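Local coordinates for lipoprotein YgdI/YgdR-like SH3-like domain-containing protein (Shewanella oneidensis, PDB 2RB6) that is of unknown function but is probably anchored in the cell membrane as a lipoprotein, carrying a small SH3-like beta domain, at residues Ser3-Ser8 / Ser19-Asp24. Residues are numbered along the deposited sequence; the frame is centred on the assembly and turned at random.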
loop_
_atom_site.group_PDB
_atom_site.type_symbol
_atom_site.label_atom_id
_atom_site.label_comp_id
_atom_site.label_asym_id
_atom_site.label_seq_id
_atom_site.Cartn_x
_atom_site.Cartn_y
_atom_site.Cartn_z
ATOM N N SER A 3 11.394 -3.738 -3.388
ATOM C CA SER A 3 10.340 -3.315 -4.309
ATOM C C SER A 3 9.644 -2.070 -3.775
ATOM O O SER A 3 9.642 -1.816 -2.573
ATOM C CB SER A 3 9.307 -4.431 -4.511
ATOM O OG SER A 3 9.642 -5.260 -5.606
ATOM N N GLN A 4 9.059 -1.297 -4.677
ATOM C CA GLN A 4 8.363 -0.079 -4.306
ATOM C C GLN A 4 6.872 -0.317 -4.501
ATOM O O GLN A 4 6.442 -0.819 -5.538
ATOM C CB GLN A 4 8.859 1.082 -5.182
ATOM C CG GLN A 4 8.086 2.401 -5.076
ATOM C CD GLN A 4 8.207 3.087 -3.717
ATOM O OE1 GLN A 4 9.312 3.368 -3.243
ATOM N NE2 GLN A 4 7.062 3.380 -3.094
ATOM N N TYR A 5 6.084 0.016 -3.488
ATOM C CA TYR A 5 4.653 -0.180 -3.583
ATOM C C TYR A 5 3.858 1.099 -3.647
ATOM O O TYR A 5 4.213 2.106 -3.045
ATOM C CB TYR A 5 4.146 -1.052 -2.436
ATOM C CG TYR A 5 4.523 -2.496 -2.590
ATOM C CD1 TYR A 5 5.746 -2.976 -2.107
ATOM C CD2 TYR A 5 3.665 -3.387 -3.224
ATOM C CE1 TYR A 5 6.097 -4.312 -2.253
ATOM C CE2 TYR A 5 4.007 -4.727 -3.375
ATOM C CZ TYR A 5 5.218 -5.183 -2.885
ATOM O OH TYR A 5 5.527 -6.518 -3.002
ATOM N N ILE A 6 2.772 1.030 -4.401
ATOM C CA ILE A 6 1.881 2.150 -4.597
ATOM C C ILE A 6 0.455 1.619 -4.637
ATOM O O ILE A 6 0.171 0.619 -5.305
ATOM C CB ILE A 6 2.189 2.871 -5.927
ATOM C CG1 ILE A 6 3.522 3.608 -5.829
ATOM C CG2 ILE A 6 1.066 3.817 -6.277
ATOM C CD1 ILE A 6 3.938 4.276 -7.124
HETATM N N MSE A 7 -0.426 2.291 -3.900
HETATM C CA MSE A 7 -1.829 1.925 -3.844
HETATM C C MSE A 7 -2.649 3.068 -4.425
HETATM O O MSE A 7 -2.416 4.247 -4.118
HETATM C CB MSE A 7 -2.261 1.699 -2.402
HETATM C CG MSE A 7 -1.348 0.781 -1.625
HETATM SE SE MSE A 7 -1.907 0.596 0.230
HETATM C CE MSE A 7 -3.412 -0.591 -0.105
ATOM N N SER A 8 -3.610 2.713 -5.267
ATOM C CA SER A 8 -4.485 3.698 -5.879
ATOM C C SER A 8 -5.852 3.630 -5.221
ATOM O O SER A 8 -6.437 2.556 -5.087
ATOM C CB SER A 8 -4.595 3.451 -7.387
ATOM O OG SER A 8 -3.421 3.890 -8.054
ATOM N N SER A 19 7.000 -1.371 1.768
ATOM C CA SER A 19 6.670 -2.755 2.130
ATOM C C SER A 19 5.337 -3.126 1.508
ATOM O O SER A 19 4.471 -2.277 1.304
ATOM C CB SER A 19 6.536 -2.934 3.646
ATOM O OG SER A 19 7.732 -2.623 4.333
ATOM N N LYS A 20 5.183 -4.410 1.219
ATOM C CA LYS A 20 3.956 -4.932 0.650
ATOM C C LYS A 20 2.812 -4.745 1.661
ATOM O O LYS A 20 2.893 -5.212 2.801
ATOM C CB LYS A 20 4.155 -6.417 0.325
ATOM C CG LYS A 20 2.928 -7.143 -0.191
ATOM C CD LYS A 20 3.195 -8.635 -0.340
ATOM C CE LYS A 20 1.916 -9.404 -0.676
ATOM N NZ LYS A 20 1.335 -9.029 -2.003
ATOM N N PRO A 21 1.745 -4.032 1.268
ATOM C CA PRO A 21 0.624 -3.831 2.191
ATOM C C PRO A 21 -0.015 -5.186 2.515
ATOM O O PRO A 21 -0.259 -6.006 1.621
ATOM C CB PRO A 21 -0.307 -2.879 1.420
ATOM C CG PRO A 21 -0.024 -3.190 -0.010
ATOM C CD PRO A 21 1.484 -3.397 -0.038
ATOM N N LYS A 22 -0.261 -5.418 3.800
ATOM C CA LYS A 22 -0.833 -6.675 4.280
ATOM C C LYS A 22 -2.339 -6.530 4.541
ATOM O O LYS A 22 -2.756 -5.719 5.369
ATOM C CB LYS A 22 -0.101 -7.065 5.562
ATOM C CG LYS A 22 -0.093 -8.537 5.900
ATOM C CD LYS A 22 1.113 -8.864 6.781
ATOM C CE LYS A 22 1.190 -10.354 7.132
ATOM N NZ LYS A 22 0.084 -10.792 8.042
ATOM N N LEU A 23 -3.151 -7.320 3.842
ATOM C CA LEU A 23 -4.605 -7.251 4.002
ATOM C C LEU A 23 -5.159 -7.994 5.221
ATOM O O LEU A 23 -4.944 -9.194 5.381
ATOM C CB LEU A 23 -5.304 -7.780 2.741
ATOM C CG LEU A 23 -6.838 -7.855 2.822
ATOM C CD1 LEU A 23 -7.395 -6.487 3.193
ATOM C CD2 LEU A 23 -7.419 -8.333 1.499
ATOM N N ASP A 24 -5.882 -7.266 6.070
ATOM C CA ASP A 24 -6.507 -7.823 7.270
ATOM C C ASP A 24 -7.981 -8.072 6.935
ATOM O O ASP A 24 -8.789 -7.135 6.901
ATOM C CB ASP A 24 -6.376 -6.829 8.436
ATOM C CG ASP A 24 -6.912 -7.377 9.761
ATOM O OD1 ASP A 24 -6.506 -6.858 10.819
ATOM O OD2 ASP A 24 -7.748 -8.304 9.759
HETATM O O HOH W 1 3.565 -8.551 -4.060
#
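Y5 lays one face of its ring on the backbone of K20: CA of K20 stands 3.7 Å from the ring centroid and 12° off the normal, a CH-pi contact. With CG of Y5 anti to the carbonyl carbon (chi1 -73°), the ring reaches across the 19-21 backbone. Its CD1 meets C of S19 at 3.6 Å, while on the other flank CD2 lies 3.9 Å from CD of P21. At the far end, OH of Y5 touches CB of K20, and the lysine chain leads away until a bend at its last torsion (64°) brings NZ to a water. That water accepts from NZ at 3.1 Å and also bonds OH of Y5, in the plane of the ring. In this small SH3-like fold the contact joins strand 4-9, central in one antiparallel sheet, to the chain entering strand 22-24, at the edge of the other. Cut back to an alanine, Y5 would probably leave the K20 backbone and CD of P21 without their covering ring and the water without its phenolic partner. Deeper in, P21 is buried between the sheets: its CB rests 4.0 Å from SE of selenomethionine M7, with I50 and Y30 also against its ring.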